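Local coordinates for Alpha/beta hydrolase fold protein (Ochrobactrum, PDB 4G9E) that acts as an N-acyl homoserine lactonase, probably opening the lactone ring of these signal molecules by ester-bond hydrolysis, and here holds N-butanoyl-L-homoserine, at residues V17-G22 with Q89-A94; P26-H31 with I109-R114. One frame throughout, in Å; residues are numbered along the deposited sequence. Where two conformers were deposited one is given.

Interaction 1 (V17-G22 with Q89-A94)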
loop_
_atom_site.group_PDB
_atom_site.type_symbol
_atom_site.label_atom_id
_atom_site.label_comp_id
_atom_site.label_asym_id
_atom_site.label_seq_id
_atom_site.Cartn_x
_atom_site.Cartn_y
_atom_site.Cartn_z
ATOM N N VAL A 17 -10.985 -7.103 7.859
ATOM C CA VAL A 17 -10.116 -7.926 7.022
ATOM C C VAL A 17 -10.935 -8.659 5.964
ATOM O O VAL A 17 -11.941 -9.285 6.282
ATOM C CB VAL A 17 -9.366 -8.983 7.864
ATOM C CG1 VAL A 17 -8.456 -9.820 6.981
ATOM C CG2 VAL A 17 -8.562 -8.316 8.974
ATOM N N ARG A 18 -10.503 -8.564 4.710
ATOM C CA ARG A 18 -11.102 -9.329 3.619
ATOM C C ARG A 18 -10.094 -10.364 3.181
ATOM O O ARG A 18 -8.921 -10.045 3.021
ATOM C CB ARG A 18 -11.393 -8.422 2.429
ATOM C CG ARG A 18 -12.384 -7.334 2.713
ATOM C CD ARG A 18 -12.340 -6.260 1.645
ATOM N NE ARG A 18 -13.044 -5.073 2.106
ATOM C CZ ARG A 18 -12.517 -4.174 2.932
ATOM N NH1 ARG A 18 -11.276 -4.318 3.378
ATOM N NH2 ARG A 18 -13.235 -3.126 3.313
ATOM N N GLU A 19 -10.550 -11.594 2.968
ATOM C CA GLU A 19 -9.665 -12.644 2.486
ATOM C C GLU A 19 -10.317 -13.408 1.349
ATOM O O GLU A 19 -11.503 -13.746 1.402
ATOM C CB GLU A 19 -9.321 -13.639 3.593
ATOM C CG GLU A 19 -8.609 -13.031 4.778
ATOM C CD GLU A 19 -8.187 -14.064 5.803
ATOM O OE1 GLU A 19 -7.600 -15.091 5.410
ATOM O OE2 GLU A 19 -8.445 -13.855 7.003
ATOM N N SER A 20 -9.535 -13.695 0.319
ATOM C CA SER A 20 -9.983 -14.616 -0.711
ATOM C C SER A 20 -9.843 -16.057 -0.208
ATOM O O SER A 20 -9.254 -16.303 0.847
ATOM C CB SER A 20 -9.175 -14.424 -1.991
ATOM O OG SER A 20 -7.876 -14.974 -1.855
ATOM N N GLU A 21 -10.391 -17.004 -0.963
ATOM C CA GLU A 21 -10.330 -18.414 -0.586
ATOM C C GLU A 21 -9.209 -19.169 -1.295
ATOM O O GLU A 21 -9.186 -20.393 -1.293
ATOM C CB GLU A 21 -11.687 -19.094 -0.794
ATOM C CG GLU A 21 -12.754 -18.553 0.152
ATOM C CD GLU A 21 -14.090 -19.256 0.025
ATOM O OE1 GLU A 21 -14.466 -19.627 -1.106
ATOM O OE2 GLU A 21 -14.766 -19.429 1.063
ATOM N N GLY A 22 -8.266 -18.442 -1.885
ATOM C CA GLY A 22 -7.128 -19.078 -2.521
ATOM C C GLY A 22 -6.351 -19.974 -1.574
ATOM O O GLY A 22 -6.155 -19.638 -0.404
ATOM N N GLN A 89 0.089 -11.298 12.857
ATOM C CA GLN A 89 0.295 -12.136 14.044
ATOM C C GLN A 89 -1.027 -12.819 14.419
ATOM O O GLN A 89 -1.041 -14.041 14.678
ATOM C CB GLN A 89 0.814 -11.268 15.198
ATOM C CG GLN A 89 1.239 -12.033 16.442
ATOM C CD GLN A 89 2.503 -12.829 16.147
ATOM O OE1 GLN A 89 2.582 -14.031 16.426
ATOM N NE2 GLN A 89 3.523 -12.135 15.591
ATOM N N GLN A 90 -2.100 -12.068 14.510
ATOM C CA GLN A 90 -3.396 -12.643 14.873
ATOM C C GLN A 90 -3.876 -13.652 13.832
ATOM O O GLN A 90 -4.473 -14.676 14.168
ATOM C CB GLN A 90 -4.449 -11.550 15.087
ATOM C CG GLN A 90 -4.236 -10.730 16.356
ATOM C CD GLN A 90 -5.476 -9.957 16.771
ATOM O OE1 GLN A 90 -6.574 -10.225 16.296
ATOM N NE2 GLN A 90 -5.301 -8.987 17.661
ATOM N N LEU A 91 -3.606 -13.364 12.565
ATOM C CA LEU A 91 -3.990 -14.264 11.489
ATOM C C LEU A 91 -3.073 -15.482 11.415
ATOM O O LEU A 91 -3.369 -16.444 10.703
ATOM C CB LEU A 91 -3.977 -13.539 10.142
ATOM C CG LEU A 91 -4.964 -12.393 9.945
ATOM C CD1 LEU A 91 -4.812 -11.827 8.535
ATOM C CD2 LEU A 91 -6.386 -12.862 10.186
ATOM N N GLY A 92 -1.955 -15.430 12.133
ATOM C CA GLY A 92 -1.022 -16.542 12.186
ATOM C C GLY A 92 -0.205 -16.761 10.924
ATOM O O GLY A 92 0.155 -17.899 10.614
ATOM N N ILE A 93 0.098 -15.680 10.208
ATOM C CA ILE A 93 0.804 -15.759 8.931
ATOM C C ILE A 93 2.055 -14.892 8.966
ATOM O O ILE A 93 1.960 -13.668 9.000
ATOM C CB ILE A 93 -0.101 -15.295 7.785
ATOM C CG1 ILE A 93 -1.329 -16.200 7.697
ATOM C CG2 ILE A 93 0.661 -15.278 6.461
ATOM C CD1 ILE A 93 -2.370 -15.705 6.730
ATOM N N ALA A 94 3.225 -15.519 8.933
ATOM C CA ALA A 94 4.485 -14.799 9.092
ATOM C C ALA A 94 5.231 -14.545 7.780
ATOM O O ALA A 94 6.155 -13.736 7.743
ATOM C CB ALA A 94 5.387 -15.537 10.072
#
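Leu91, in the last turn of helix 77-91, sets its two methyls against two side chains of strand 13-19, Val17 and Glu19, and so lays the end of a helix on one side of a β-sheet. Just before it, Gln90 bonds instead to the outermost strand 4-10, its NE2 hydrogen-bonded to the backbone O of Glu9. Leu91 then does the touching. With CG beside its own backbone N (chi1 -64°), the side chain projects to the sheet and its branches part, CD2 lying 3.9 Å from Glu19 OE2 and CD1 more loosely 4.4 Å from Val17 CG1. Glu19 approaches from the opposite direction, its chain extended beyond CG (chi2 -175°) so that the carboxylate reaches the leucine. The same leucine also rests on His6 and Ile55, and thereby spans three neighbouring strands. Gly92 ends the helix in a Schellman motif, with positive phi (73°) and Gly92 N bonded to Gln89 O at 3.0 Å. The turn sends the chain back to the sheet. Helix 77-91 is the main helix of the β-α-β crossover from strand 52-57 to strand 97-101, as expected of an α/β hydrolase fold. No hydrogen bond joins the two segments: Glu19 OE1 is paired with Arg53 NE, which probably favours the ionised carboxylate, and the contact of OE2 with the Leu91 methyl is van der Waals packing, without the directionality of a hydrogen bond.

Interaction 2 (P26-H31 with I109-R114)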
loop_
_atom_site.group_PDB
_atom_site.type_symbol
_atom_site.label_atom_id
_atom_site.label_comp_id
_atom_site.label_asym_id
_atom_site.label_seq_id
_atom_site.Cartn_x
_atom_site.Cartn_y
_atom_site.Cartn_z
ATOM N N PRO A 26 0.164 -16.708 0.896
ATOM C CA PRO A 26 -0.553 -15.474 1.229
ATOM C C PRO A 26 0.081 -14.200 0.667
ATOM O O PRO A 26 1.305 -14.067 0.594
ATOM C CB PRO A 26 -0.520 -15.467 2.759
ATOM C CG PRO A 26 0.714 -16.238 3.104
ATOM C CD PRO A 26 0.812 -17.317 2.067
ATOM N N LEU A 27 -0.791 -13.265 0.295
ATOM C CA LEU A 27 -0.429 -11.930 -0.161
ATOM C C LEU A 27 -1.196 -10.926 0.684
ATOM O O LEU A 27 -2.426 -10.920 0.665
ATOM C CB LEU A 27 -0.832 -11.743 -1.628
ATOM C CG LEU A 27 -0.642 -10.319 -2.158
ATOM C CD1 LEU A 27 0.824 -10.004 -2.404
ATOM C CD2 LEU A 27 -1.461 -10.085 -3.419
ATOM N N LEU A 28 -0.474 -10.098 1.432
ATOM C CA LEU A 28 -1.079 -8.983 2.143
ATOM C C LEU A 28 -1.066 -7.777 1.213
ATOM O O LEU A 28 -0.006 -7.383 0.735
ATOM C CB LEU A 28 -0.262 -8.675 3.394
ATOM C CG LEU A 28 -0.622 -7.378 4.114
ATOM C CD1 LEU A 28 -2.046 -7.414 4.636
ATOM C CD2 LEU A 28 0.358 -7.130 5.273
ATOM N N MET A 29 -2.239 -7.206 0.951
ATOM C CA MET A 29 -2.356 -5.998 0.138
ATOM C C MET A 29 -2.740 -4.844 1.052
ATOM O O MET A 29 -3.739 -4.942 1.765
ATOM C CB MET A 29 -3.421 -6.168 -0.954
ATOM C CG MET A 29 -3.127 -7.302 -1.914
ATOM S SD MET A 29 -4.290 -7.421 -3.290
ATOM C CE MET A 29 -3.658 -6.124 -4.344
ATOM N N ILE A 30 -1.949 -3.771 1.027
ATOM C CA ILE A 30 -2.147 -2.629 1.914
ATOM C C ILE A 30 -2.539 -1.407 1.085
ATOM O O ILE A 30 -1.785 -0.960 0.221
ATOM C CB ILE A 30 -0.873 -2.291 2.723
ATOM C CG1 ILE A 30 -0.275 -3.540 3.387
ATOM C CG2 ILE A 30 -1.194 -1.243 3.767
ATOM C CD1 ILE A 30 1.036 -3.273 4.091
ATOM N N HIS A 31 -3.729 -0.881 1.361
ATOM C CA HIS A 31 -4.288 0.231 0.601
ATOM C C HIS A 31 -3.627 1.575 0.909
ATOM O O HIS A 31 -2.779 1.702 1.800
ATOM C CB HIS A 31 -5.795 0.313 0.833
ATOM C CG HIS A 31 -6.175 0.727 2.224
ATOM N ND1 HIS A 31 -6.101 2.033 2.664
ATOM C CD2 HIS A 31 -6.644 0.005 3.271
ATOM C CE1 HIS A 31 -6.498 2.092 3.925
ATOM N NE2 HIS A 31 -6.837 0.877 4.317
ATOM N N ILE A 109 7.380 -0.775 3.480
ATOM C CA ILE A 109 8.794 -0.523 3.730
ATOM C C ILE A 109 9.086 -0.533 5.243
ATOM O O ILE A 109 10.069 -1.129 5.695
ATOM C CB ILE A 109 9.256 0.800 3.068
ATOM C CG1 ILE A 109 9.165 0.702 1.539
ATOM C CG2 ILE A 109 10.678 1.162 3.518
ATOM C CD1 ILE A 109 9.345 2.035 0.836
ATOM N N GLU A 110 8.228 0.118 6.026
ATOM C CA GLU A 110 8.389 0.091 7.475
ATOM C C GLU A 110 8.128 -1.307 8.064
ATOM O O GLU A 110 8.599 -1.610 9.155
ATOM C CB GLU A 110 7.530 1.167 8.146
ATOM C CG GLU A 110 7.829 2.601 7.688
ATOM C CD GLU A 110 9.224 3.089 8.056
ATOM O OE1 GLU A 110 9.828 2.548 9.002
ATOM O OE2 GLU A 110 9.717 4.018 7.381
ATOM N N MET A 111 7.415 -2.166 7.337
ATOM C CA MET A 111 7.205 -3.532 7.803
ATOM C C MET A 111 8.424 -4.423 7.638
ATOM O O MET A 111 8.504 -5.468 8.269
ATOM C CB MET A 111 6.009 -4.195 7.120
ATOM C CG MET A 111 4.673 -3.698 7.595
ATOM S SD MET A 111 3.294 -4.550 6.802
ATOM C CE MET A 111 3.369 -6.161 7.567
ATOM N N ILE A 112 9.372 -4.034 6.794
ATOM C CA ILE A 112 10.522 -4.897 6.548
ATOM C C ILE A 112 11.214 -5.259 7.862
ATOM O O ILE A 112 11.554 -6.418 8.094
ATOM C CB ILE A 112 11.496 -4.277 5.526
ATOM C CG1 ILE A 112 10.831 -4.196 4.143
ATOM C CG2 ILE A 112 12.799 -5.069 5.458
ATOM C CD1 ILE A 112 11.627 -3.419 3.127
ATOM N N ALA A 113 11.396 -4.280 8.741
ATOM C CA ALA A 113 12.072 -4.525 10.010
ATOM C C ALA A 113 11.214 -5.295 11.012
ATOM O O ALA A 113 11.737 -5.927 11.925
ATOM C CB ALA A 113 12.499 -3.210 10.619
ATOM N N ARG A 114 9.902 -5.212 10.859
ATOM C CA ARG A 114 8.950 -5.744 11.823
ATOM C C ARG A 114 8.423 -7.130 11.483
ATOM O O ARG A 114 7.881 -7.811 12.346
ATOM C CB ARG A 114 7.764 -4.784 11.942
ATOM C CG ARG A 114 8.146 -3.421 12.504
ATOM C CD ARG A 114 6.980 -2.440 12.439
ATOM N NE ARG A 114 7.281 -1.255 13.230
ATOM C CZ ARG A 114 8.003 -0.223 12.810
ATOM N NH1 ARG A 114 8.468 -0.184 11.571
ATOM N NH2 ARG A 114 8.250 0.785 13.636
#
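Met111 lays its thioether across the ends of Leu28 and Ile30, two residues of strand 24-30 whose side chains leave the same side of the sheet. The sulfur meets Ile30, with SD 3.8 Å from Ile30 CD1. A bend at the last torsion (chi3 72°) turns the terminal methyl to the other neighbour, and Met111 CE stands 3.9 Å from Leu28 CD2. Leu28 brings that methyl forward with CG anti to its backbone N (chi1 170°), while both aliphatic chains run obliquely to the methionine. Strand 24-30 and helix 103-111 are central elements of the α/β hydrolase fold: the helix follows strand 97-101 through a GxSxG turn consistent with a nucleophile elbow, and Ile30 touches that turn. The side chain of Ile30 is still about 9 Å from the bound N-butanoyl-L-homoserine. Farther out, Met111 is backed by Ala81 of helix 77-91 and by Met118, and Ile30 leans on Val98. Beyond the methionine, Arg114 folds back so that NH1 donates to Glu110 O at 2.8 Å, with the acceptor in the guanidinium plane and the donor above the carbonyl plane, while NE forms a salt bridge with Asp82 of helix 77-91.

How the interactions relate
Both interactions pack the end of a helix on the same sheet, but at different depths. Interaction 2 lies nearer the middle of the molecule, its centre about 8 Å from that of the chain against about 16 Å for interaction 1, and all its touching residues are buried. Its chemistry is thioether and aliphatic, whereas 17-22 with 89-94, close to the outermost strand and also largely buried, includes a partly exposed leucine, Leu91, and a carboxylate engaged in a salt bridge. The two are neighbours: Ile93 CG2 of interaction 1 packs 3.5 Å from Pro26 CG of interaction 2. Helix 77-91 also serves both, ending in the first and flanking Met111 and Arg114 in the second.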